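Local structure of N-terminal acetyltransferase B complex subunit MDM20 (Candida albicans, 5K04) at residues Pro275-Ser280 against Gln303-Lys308; Leu282-Asp287 against Thr296-Tyr301; Tyr614-Asn619 against Tyr637-Lys642. The protein probably serves as the auxiliary, non-catalytic subunit of NatB, the complex that acetylates the N-termini of proteins. All blocks are in the same frame, centred on the assembly; numbering follows the deposited sequence.

Contacts 1 and 2 join the same two helices, 277-289 and 295-305, and their centres lie 10 Å apart, with S280 of the first touching Y301 of the second. Contact 2 is buried between the antiparallel helices and combines an apolar patch with a carboxylate-hydroxyl bond. Contact 1, at the open end of the pair, is partly exposed and lacks any hydrogen bond between its segments; an aromatic ring closes it, and R277, N278 and K308 reach the NAT3 subunit. Contact 3 belongs to another helix pair on the opposite side of the chain's centre, about 67 Å from contact 1 between centres. Though largely buried, it adds a cation-pi pair on its solvent-exposed lysine side to leucine packing.

Contact 1. Residues Pro275-Ser280 against Gln303-Lys308; sequences PTRNIS and QKFNTK
F305 turns its ring into the first turn of helix 277-289, closing the open end of an antiparallel helix pair in the TPR-related, all-helical array of this subunit. Its first torsion of -67° places CG anti to the carbonyl carbon, which carries the ring toward the neighbouring helix. The para carbon leads: CZ of F305 lies 3.4 Å from CA of R277 and 3.7 Å from CB of the same residue, an oblique approach to the backbone. At the ring edge, CE2 of F305 sits 3.8 Å from OG of S280. The chain after F305 turns away at once in a type I turn to K308.

K304 lies alongside this wedge. Its chain runs out straight and then bends at the last torsion (-56°), setting NZ 3.6 Å from CB of P275, with no polar bond between the two segments. The guanidinium of R277 leaves the contact altogether: it forms salt bridges with D314 and with E48 of the NAT3 subunit, so one residue both supports the ring and reaches the partner protein. The side chain of R277 is about 10 Å from the bound coenzyme A.

The end that F305 meets is internally braced. T276 is the N-cap, its OG1 accepting from N of I279, while O of T276 receives N of S280 at 2.9 Å and OG of S280 at 2.8 Å from opposite faces of its carbonyl plane.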
loop_
_atom_site.group_PDB
_atom_site.type_symbol
_atom_site.label_atom_id
_atom_site.label_comp_id
_atom_site.label_asym_id
_atom_site.label_seq_id
_atom_site.Cartn_x
_atom_site.Cartn_y
_atom_site.Cartn_z
ATOM N N PRO A 275 0.245 13.794 36.255
ATOM C CA PRO A 275 -1.056 13.583 35.600
ATOM C C PRO A 275 -0.967 13.424 34.086
ATOM O O PRO A 275 -1.809 13.961 33.358
ATOM C CB PRO A 275 -1.853 14.839 35.987
ATOM C CG PRO A 275 -0.819 15.882 36.269
ATOM C CD PRO A 275 0.404 15.165 36.776
ATOM N N THR A 276 0.027 12.675 33.603
ATOM C CA THR A 276 0.174 12.474 32.170
ATOM C C THR A 276 -0.939 11.573 31.638
ATOM O O THR A 276 -1.632 10.877 32.390
ATOM C CB THR A 276 1.543 11.875 31.821
ATOM O OG1 THR A 276 1.605 10.493 32.203
ATOM C CG2 THR A 276 2.665 12.655 32.508
ATOM N N ARG A 277 -1.124 11.632 30.316
ATOM C CA ARG A 277 -2.093 10.768 29.649
ATOM C C ARG A 277 -1.818 9.301 29.956
ATOM O O ARG A 277 -2.703 8.575 30.423
ATOM C CB ARG A 277 -2.065 11.025 28.141
ATOM C CG ARG A 277 -2.852 10.020 27.289
ATOM C CD ARG A 277 -3.352 10.654 25.978
ATOM N NE ARG A 277 -3.916 9.645 25.081
ATOM C CZ ARG A 277 -3.203 8.917 24.219
ATOM N NH1 ARG A 277 -1.894 9.090 24.135
ATOM N NH2 ARG A 277 -3.791 8.007 23.449
ATOM N N ASN A 278 -0.585 8.854 29.708
ATOM C CA ASN A 278 -0.271 7.436 29.860
ATOM C C ASN A 278 -0.464 6.964 31.297
ATOM O O ASN A 278 -0.908 5.835 31.530
ATOM C CB ASN A 278 1.155 7.170 29.401
ATOM C CG ASN A 278 1.266 7.004 27.886
ATOM O OD1 ASN A 278 0.261 6.841 27.185
ATOM N ND2 ASN A 278 2.496 7.032 27.383
ATOM N N ILE A 279 -0.131 7.813 32.271
ATOM C CA ILE A 279 -0.297 7.424 33.667
ATOM C C ILE A 279 -1.775 7.434 34.047
ATOM O O ILE A 279 -2.224 6.616 34.859
ATOM C CB ILE A 279 0.532 8.350 34.576
ATOM C CG1 ILE A 279 2.021 8.077 34.397
ATOM C CG2 ILE A 279 0.109 8.232 36.053
ATOM C CD1 ILE A 279 2.887 9.050 35.184
ATOM N N SER A 280 -2.559 8.331 33.444
ATOM C CA SER A 280 -3.986 8.375 33.734
ATOM C C SER A 280 -4.679 7.117 33.241
ATOM O O SER A 280 -5.518 6.547 33.943
ATOM C CB SER A 280 -4.596 9.623 33.107
ATOM O OG SER A 280 -4.092 10.777 33.750
ATOM N N GLN A 303 -12.012 13.639 33.226
ATOM C CA GLN A 303 -11.966 15.033 33.660
ATOM C C GLN A 303 -10.741 15.739 33.112
ATOM O O GLN A 303 -10.782 16.942 32.839
ATOM C CB GLN A 303 -11.974 15.123 35.190
ATOM C CG GLN A 303 -13.284 14.669 35.848
ATOM C CD GLN A 303 -14.503 15.466 35.385
ATOM O OE1 GLN A 303 -14.405 16.654 35.073
ATOM N NE2 GLN A 303 -15.659 14.804 35.335
ATOM N N LYS A 304 -9.647 15.003 32.950
ATOM C CA LYS A 304 -8.422 15.580 32.427
ATOM C C LYS A 304 -8.414 15.645 30.906
ATOM O O LYS A 304 -7.769 16.535 30.343
ATOM C CB LYS A 304 -7.223 14.776 32.929
ATOM C CG LYS A 304 -7.053 14.852 34.433
ATOM C CD LYS A 304 -5.848 14.063 34.909
ATOM C CE LYS A 304 -5.486 14.466 36.330
ATOM N NZ LYS A 304 -5.242 15.942 36.422
ATOM N N PHE A 305 -9.127 14.738 30.222
ATOM C CA PHE A 305 -8.958 14.592 28.778
ATOM C C PHE A 305 -10.247 14.691 27.954
ATOM O O PHE A 305 -10.211 14.419 26.750
ATOM C CB PHE A 305 -8.222 13.279 28.497
ATOM C CG PHE A 305 -6.801 13.295 29.002
ATOM C CD1 PHE A 305 -5.789 13.868 28.244
ATOM C CD2 PHE A 305 -6.483 12.797 30.264
ATOM C CE1 PHE A 305 -4.484 13.924 28.723
ATOM C CE2 PHE A 305 -5.189 12.852 30.748
ATOM C CZ PHE A 305 -4.187 13.422 29.973
ATOM N N ASN A 306 -11.369 15.140 28.539
ATOM C CA ASN A 306 -12.595 15.247 27.743
ATOM C C ASN A 306 -12.521 16.351 26.685
ATOM O O ASN A 306 -13.250 16.280 25.694
ATOM C CB ASN A 306 -13.818 15.480 28.639
ATOM C CG ASN A 306 -13.810 16.853 29.289
ATOM O OD1 ASN A 306 -14.233 17.841 28.691
ATOM N ND2 ASN A 306 -13.328 16.918 30.524
ATOM N N THR A 307 -11.673 17.368 26.875
ATOM C CA THR A 307 -11.445 18.392 25.861
ATOM C C THR A 307 -10.506 17.922 24.758
ATOM O O THR A 307 -10.171 18.721 23.873
ATOM C CB THR A 307 -10.875 19.668 26.485
ATOM O OG1 THR A 307 -9.538 19.430 26.917
ATOM C CG2 THR A 307 -11.719 20.123 27.677
ATOM N N LYS A 308 -10.093 16.654 24.783
ATOM C CA LYS A 308 -9.174 16.092 23.798
ATOM C C LYS A 308 -9.889 15.051 22.949
ATOM O O LYS A 308 -10.642 14.215 23.462
ATOM C CB LYS A 308 -7.950 15.461 24.472
ATOM C CG LYS A 308 -7.286 16.381 25.506
ATOM C CD LYS A 308 -6.732 17.665 24.889
ATOM C CE LYS A 308 -5.893 18.437 25.912
ATOM N NZ LYS A 308 -5.162 19.614 25.343
#

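Contact 2. Residues Leu282-Asp287 against Thr296-Tyr301; sequences LKIELD and TSVENY
OD2 of D287 is gripped by the hydroxyl of S297, on helix 295-305, and by a water that donates to it at 2.6 Å. The modelled 2.3 Å between OD2 of D287 and OG of S297 is very short; the donor is taken to be S297, but at this length the bond's details are doubtful. The same water lies 2.5 Å from OG1 of T296, so the carboxylate reaches two successive residues of the facing helix.

These residues join the two arms of an antiparallel alpha-hairpin, whose axes come within 8.8 Å at 173°. Antiparallel helix pairs of this kind are the building unit of TPR-like arrays, consistent with this family, and the close approach suits the small S297: CB of S297 lies 4.1 Å from CB of K283 and 4.0 Å from CG1 of I284. With CG1 anti to its carbonyl carbon, I284 extends CD1 past S297 to within 4.1 Å of CG2 of V298, the two branches meeting at a slant, and on toward CB of Y301. The polar ends of K283 and Y301 turn elsewhere, to D269 and D314 respectively.

An apolar patch thus lies beside a polar clasp. The single hydroxyl proton of S297 has two acceptors in reach, OD2 of D287 and O of I294, and is perhaps shared between them, which leaves the water as the sounder donor to OD2.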
loop_
_atom_site.group_PDB
_atom_site.type_symbol
_atom_site.label_atom_id
_atom_site.label_comp_id
_atom_site.label_asym_id
_atom_site.label_seq_id
_atom_site.Cartn_x
_atom_site.Cartn_y
_atom_site.Cartn_z
ATOM N N LEU A 282 -3.009 4.319 32.763
ATOM C CA LEU A 282 -2.385 3.217 33.489
ATOM C C LEU A 282 -3.117 2.933 34.788
ATOM O O LEU A 282 -3.237 1.774 35.197
ATOM C CB LEU A 282 -0.923 3.534 33.775
ATOM C CG LEU A 282 -0.120 2.366 34.340
ATOM C CD1 LEU A 282 0.031 1.284 33.277
ATOM C CD2 LEU A 282 1.241 2.848 34.829
ATOM N N LYS A 283 -3.619 3.990 35.446
ATOM C CA LYS A 283 -4.354 3.830 36.699
ATOM C C LYS A 283 -5.586 2.958 36.506
ATOM O O LYS A 283 -5.950 2.185 37.403
ATOM C CB LYS A 283 -4.738 5.199 37.253
ATOM C CG LYS A 283 -3.582 5.909 37.921
ATOM C CD LYS A 283 -4.005 7.222 38.545
ATOM C CE LYS A 283 -2.838 7.895 39.276
ATOM N NZ LYS A 283 -2.428 7.208 40.548
ATOM N N ILE A 284 -6.214 3.050 35.329
ATOM C CA ILE A 284 -7.270 2.113 34.959
ATOM C C ILE A 284 -6.703 0.712 34.819
ATOM O O ILE A 284 -7.270 -0.263 35.328
ATOM C CB ILE A 284 -7.955 2.556 33.656
ATOM C CG1 ILE A 284 -8.340 4.036 33.733
ATOM C CG2 ILE A 284 -9.175 1.686 33.408
ATOM C CD1 ILE A 284 -8.945 4.581 32.465
ATOM N N GLU A 285 -5.586 0.592 34.103
ATOM C CA GLU A 285 -4.942 -0.706 33.925
ATOM C C GLU A 285 -4.481 -1.281 35.263
ATOM O O GLU A 285 -4.435 -2.504 35.436
ATOM C CB GLU A 285 -3.767 -0.563 32.958
ATOM C CG GLU A 285 -3.536 -1.778 32.058
ATOM C CD GLU A 285 -4.417 -1.797 30.824
ATOM O OE1 GLU A 285 -4.642 -0.719 30.231
ATOM O OE2 GLU A 285 -4.878 -2.899 30.447
ATOM N N LEU A 286 -4.162 -0.415 36.228
ATOM C CA LEU A 286 -3.683 -0.894 37.517
ATOM C C LEU A 286 -4.842 -1.358 38.388
ATOM O O LEU A 286 -4.698 -2.322 39.142
ATOM C CB LEU A 286 -2.864 0.195 38.215
ATOM C CG LEU A 286 -2.244 -0.166 39.574
ATOM C CD1 LEU A 286 -1.153 -1.212 39.419
ATOM C CD2 LEU A 286 -1.719 1.076 40.306
ATOM N N ASP A 287 -6.002 -0.693 38.281
ATOM C CA ASP A 287 -7.208 -1.176 38.951
ATOM C C ASP A 287 -7.590 -2.568 38.459
ATOM O O ASP A 287 -7.886 -3.464 39.257
ATOM C CB ASP A 287 -8.364 -0.204 38.725
ATOM C CG ASP A 287 -8.151 1.120 39.412
ATOM O OD1 ASP A 287 -7.155 1.238 40.158
ATOM O OD2 ASP A 287 -8.971 2.038 39.195
ATOM N N THR A 296 -13.462 5.327 39.539
ATOM C CA THR A 296 -12.853 6.614 39.866
ATOM C C THR A 296 -11.728 6.961 38.896
ATOM O O THR A 296 -11.550 8.130 38.535
ATOM C CB THR A 296 -12.335 6.606 41.306
ATOM O OG1 THR A 296 -11.070 5.942 41.355
ATOM C CG2 THR A 296 -13.289 5.854 42.189
ATOM N N SER A 297 -10.959 5.961 38.455
ATOM C CA SER A 297 -9.874 6.252 37.527
ATOM C C SER A 297 -10.386 6.506 36.111
ATOM O O SER A 297 -9.732 7.221 35.347
ATOM C CB SER A 297 -8.829 5.132 37.551
ATOM O OG SER A 297 -9.398 3.888 37.889
ATOM N N VAL A 298 -11.554 5.965 35.753
ATOM C CA VAL A 298 -12.182 6.362 34.495
ATOM C C VAL A 298 -12.640 7.810 34.570
ATOM O O VAL A 298 -12.422 8.596 33.640
ATOM C CB VAL A 298 -13.353 5.425 34.146
ATOM C CG1 VAL A 298 -14.298 6.093 33.143
ATOM C CG2 VAL A 298 -12.838 4.140 33.571
ATOM N N GLU A 299 -13.289 8.184 35.676
ATOM C CA GLU A 299 -13.743 9.561 35.850
ATOM C C GLU A 299 -12.569 10.537 35.854
ATOM O O GLU A 299 -12.666 11.632 35.293
ATOM C CB GLU A 299 -14.565 9.675 37.139
ATOM C CG GLU A 299 -15.949 9.017 37.059
ATOM C CD GLU A 299 -16.603 8.814 38.428
ATOM O OE1 GLU A 299 -16.018 9.241 39.449
ATOM O OE2 GLU A 299 -17.706 8.221 38.483
ATOM N N ASN A 300 -11.441 10.147 36.463
ATOM C CA ASN A 300 -10.288 11.043 36.537
ATOM C C ASN A 300 -9.648 11.228 35.163
ATOM O O ASN A 300 -9.204 12.330 34.825
ATOM C CB ASN A 300 -9.279 10.517 37.565
ATOM C CG ASN A 300 -7.899 11.209 37.476
ATOM O OD1 ASN A 300 -7.706 12.299 38.024
ATOM N ND2 ASN A 300 -6.927 10.554 36.802
ATOM N N TYR A 301 -9.595 10.167 34.354
ATOM C CA TYR A 301 -9.091 10.331 32.992
ATOM C C TYR A 301 -9.996 11.258 32.194
ATOM O O TYR A 301 -9.514 12.149 31.486
ATOM C CB TYR A 301 -8.957 8.980 32.280
ATOM C CG TYR A 301 -8.543 9.174 30.840
ATOM C CD1 TYR A 301 -7.199 9.290 30.491
ATOM C CD2 TYR A 301 -9.498 9.297 29.829
ATOM C CE1 TYR A 301 -6.823 9.504 29.164
ATOM C CE2 TYR A 301 -9.128 9.510 28.515
ATOM C CZ TYR A 301 -7.798 9.615 28.182
ATOM O OH TYR A 301 -7.451 9.825 26.868
HETATM O O HOH W 1 -10.444 3.646 40.621
#

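Contact 3. Residues Tyr614-Asn619 against Tyr637-Lys642; sequences YKLYFN and YNYLQK
Y639 presents one face of its ring to K615, and with L640 and L616 it accounts for most of the surface buried where helices 608-625 and 630-643 cross. The lysine chain runs out extended and bends at its last torsion (67°), so that CE of K615 lies 3.4 Å from the centroid of the Y639 ring, a CH-pi contact. NZ of K615 stands farther out, 4.5 Å from that centroid and close to the ring normal: a cation-pi pair in which the methylene does the touching. From a different direction, CD2 of L616 meets the ring's edge, 4.1 Å from CD1 of Y639.

Next to the tyrosine, L616 and L640 lie side by side, pointing opposite ways, their CD2 atoms 3.9 Å apart. CD2 of L640 also rests 3.5 Å from O of L616, while its CD1 packs on CB of N619. ND2 of N619 lies 3.7 Å from CB of Y639, with the amide and ring planes 57° apart, and is tied to O of L636 one turn back along the second helix.

Further helices pack round this crossing (-136°): L616 on F672 of helix 661-682, and L640 on L691 of helix 686-695.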
loop_
_atom_site.group_PDB
_atom_site.type_symbol
_atom_site.label_atom_id
_atom_site.label_comp_id
_atom_site.label_asym_id
_atom_site.label_seq_id
_atom_site.Cartn_x
_atom_site.Cartn_y
_atom_site.Cartn_z
ATOM N N TYR A 614 -18.527 -12.375 -20.212
ATOM C CA TYR A 614 -17.292 -13.143 -20.272
ATOM C C TYR A 614 -17.477 -14.457 -21.006
ATOM O O TYR A 614 -16.511 -14.984 -21.564
ATOM C CB TYR A 614 -16.730 -13.331 -18.860
ATOM C CG TYR A 614 -16.217 -12.002 -18.356
ATOM C CD1 TYR A 614 -15.131 -11.376 -18.984
ATOM C CD2 TYR A 614 -16.846 -11.332 -17.307
ATOM C CE1 TYR A 614 -14.679 -10.123 -18.571
ATOM C CE2 TYR A 614 -16.394 -10.078 -16.882
ATOM C CZ TYR A 614 -15.310 -9.478 -17.513
ATOM O OH TYR A 614 -14.872 -8.241 -17.082
ATOM N N LYS A 615 -18.707 -14.977 -21.037
ATOM C CA LYS A 615 -19.019 -16.053 -21.966
ATOM C C LYS A 615 -18.928 -15.563 -23.415
ATOM O O LYS A 615 -18.320 -16.226 -24.264
ATOM C CB LYS A 615 -20.403 -16.617 -21.650
ATOM C CG LYS A 615 -20.804 -17.801 -22.523
ATOM C CD LYS A 615 -22.083 -18.467 -21.994
ATOM C CE LYS A 615 -22.611 -19.545 -22.936
ATOM N NZ LYS A 615 -21.728 -20.732 -23.045
ATOM N N LEU A 616 -19.511 -14.394 -23.707
ATOM C CA LEU A 616 -19.339 -13.784 -25.023
ATOM C C LEU A 616 -17.861 -13.645 -25.365
ATOM O O LEU A 616 -17.422 -14.070 -26.437
ATOM C CB LEU A 616 -20.038 -12.421 -25.073
ATOM C CG LEU A 616 -21.583 -12.408 -24.995
ATOM C CD1 LEU A 616 -22.147 -10.998 -25.152
ATOM C CD2 LEU A 616 -22.218 -13.357 -26.007
ATOM N N TYR A 617 -17.066 -13.091 -24.436
ATOM C CA TYR A 617 -15.630 -12.966 -24.670
ATOM C C TYR A 617 -15.004 -14.323 -24.974
ATOM O O TYR A 617 -14.298 -14.486 -25.975
ATOM C CB TYR A 617 -14.941 -12.323 -23.471
ATOM C CG TYR A 617 -14.764 -10.811 -23.547
ATOM C CD1 TYR A 617 -14.020 -10.214 -24.566
ATOM C CD2 TYR A 617 -15.291 -9.986 -22.560
ATOM C CE1 TYR A 617 -13.827 -8.826 -24.609
ATOM C CE2 TYR A 617 -15.106 -8.607 -22.590
ATOM C CZ TYR A 617 -14.383 -8.029 -23.617
ATOM O OH TYR A 617 -14.233 -6.661 -23.641
ATOM N N PHE A 618 -15.295 -15.322 -24.144
ATOM C CA PHE A 618 -14.676 -16.631 -24.316
ATOM C C PHE A 618 -14.975 -17.205 -25.697
ATOM O O PHE A 618 -14.074 -17.691 -26.390
ATOM C CB PHE A 618 -15.150 -17.584 -23.209
ATOM C CG PHE A 618 -14.626 -18.996 -23.356
ATOM C CD1 PHE A 618 -13.352 -19.333 -22.912
ATOM C CD2 PHE A 618 -15.398 -19.976 -23.961
ATOM C CE1 PHE A 618 -12.858 -20.628 -23.049
ATOM C CE2 PHE A 618 -14.918 -21.273 -24.107
ATOM C CZ PHE A 618 -13.636 -21.599 -23.644
ATOM N N ASN A 619 -16.243 -17.155 -26.115
ATOM C CA ASN A 619 -16.609 -17.659 -27.434
ATOM C C ASN A 619 -15.919 -16.870 -28.534
ATOM O O ASN A 619 -15.535 -17.435 -29.571
ATOM C CB ASN A 619 -18.131 -17.604 -27.607
ATOM C CG ASN A 619 -18.848 -18.631 -26.744
ATOM O OD1 ASN A 619 -18.359 -19.015 -25.685
ATOM N ND2 ASN A 619 -19.989 -19.107 -27.220
ATOM N N TYR A 637 -20.160 -19.698 -32.137
ATOM C CA TYR A 637 -20.559 -18.500 -32.863
ATOM C C TYR A 637 -22.067 -18.277 -32.810
ATOM O O TYR A 637 -22.516 -17.122 -32.782
ATOM C CB TYR A 637 -20.067 -18.572 -34.308
ATOM C CG TYR A 637 -20.837 -17.681 -35.244
ATOM C CD1 TYR A 637 -20.698 -16.303 -35.180
ATOM C CD2 TYR A 637 -21.724 -18.216 -36.175
ATOM C CE1 TYR A 637 -21.409 -15.479 -36.015
ATOM C CE2 TYR A 637 -22.448 -17.389 -37.030
ATOM C CZ TYR A 637 -22.273 -16.020 -36.944
ATOM O OH TYR A 637 -22.954 -15.162 -37.765
ATOM N N ASN A 638 -22.854 -19.365 -32.803
ATOM C CA ASN A 638 -24.307 -19.241 -32.701
ATOM C C ASN A 638 -24.711 -18.539 -31.407
ATOM O O ASN A 638 -25.642 -17.725 -31.399
ATOM C CB ASN A 638 -24.974 -20.621 -32.778
ATOM C CG ASN A 638 -25.195 -21.114 -34.219
ATOM O OD1 ASN A 638 -25.090 -20.361 -35.191
ATOM N ND2 ASN A 638 -25.511 -22.394 -34.347
ATOM N N TYR A 639 -24.014 -18.832 -30.302
ATOM C CA TYR A 639 -24.346 -18.175 -29.044
ATOM C C TYR A 639 -24.085 -16.673 -29.119
ATOM O O TYR A 639 -24.873 -15.876 -28.599
ATOM C CB TYR A 639 -23.573 -18.814 -27.893
ATOM C CG TYR A 639 -24.073 -18.356 -26.535
ATOM C CD1 TYR A 639 -23.549 -17.219 -25.917
ATOM C CD2 TYR A 639 -25.066 -19.066 -25.863
ATOM C CE1 TYR A 639 -24.011 -16.801 -24.671
ATOM C CE2 TYR A 639 -25.534 -18.660 -24.622
ATOM C CZ TYR A 639 -25.011 -17.527 -24.029
ATOM O OH TYR A 639 -25.474 -17.129 -22.795
ATOM N N LEU A 640 -22.988 -16.268 -29.772
ATOM C CA LEU A 640 -22.744 -14.842 -30.004
ATOM C C LEU A 640 -23.843 -14.235 -30.873
ATOM O O LEU A 640 -24.316 -13.125 -30.611
ATOM C CB LEU A 640 -21.374 -14.635 -30.660
ATOM C CG LEU A 640 -20.123 -14.905 -29.807
ATOM C CD1 LEU A 640 -18.948 -15.340 -30.682
ATOM C CD2 LEU A 640 -19.724 -13.669 -29.013
ATOM N N GLN A 641 -24.282 -14.972 -31.894
ATOM C CA GLN A 641 -25.287 -14.453 -32.814
ATOM C C GLN A 641 -26.625 -14.223 -32.112
ATOM O O GLN A 641 -27.295 -13.213 -32.353
ATOM C CB GLN A 641 -25.436 -15.424 -33.990
ATOM C CG GLN A 641 -26.467 -15.034 -35.036
ATOM C CD GLN A 641 -26.228 -15.722 -36.378
ATOM O OE1 GLN A 641 -25.539 -16.742 -36.458
ATOM N NE2 GLN A 641 -26.788 -15.152 -37.438
ATOM N N LYS A 642 -27.025 -15.146 -31.234
ATOM C CA LYS A 642 -28.320 -15.034 -30.579
ATOM C C LYS A 642 -28.354 -13.877 -29.582
ATOM O O LYS A 642 -29.418 -13.292 -29.353
ATOM C CB LYS A 642 -28.650 -16.350 -29.874
ATOM C CG LYS A 642 -29.818 -17.125 -30.462
ATOM C CD LYS A 642 -29.491 -17.802 -31.802
ATOM C CE LYS A 642 -30.723 -18.518 -32.380
ATOM N NZ LYS A 642 -30.513 -19.055 -33.764
#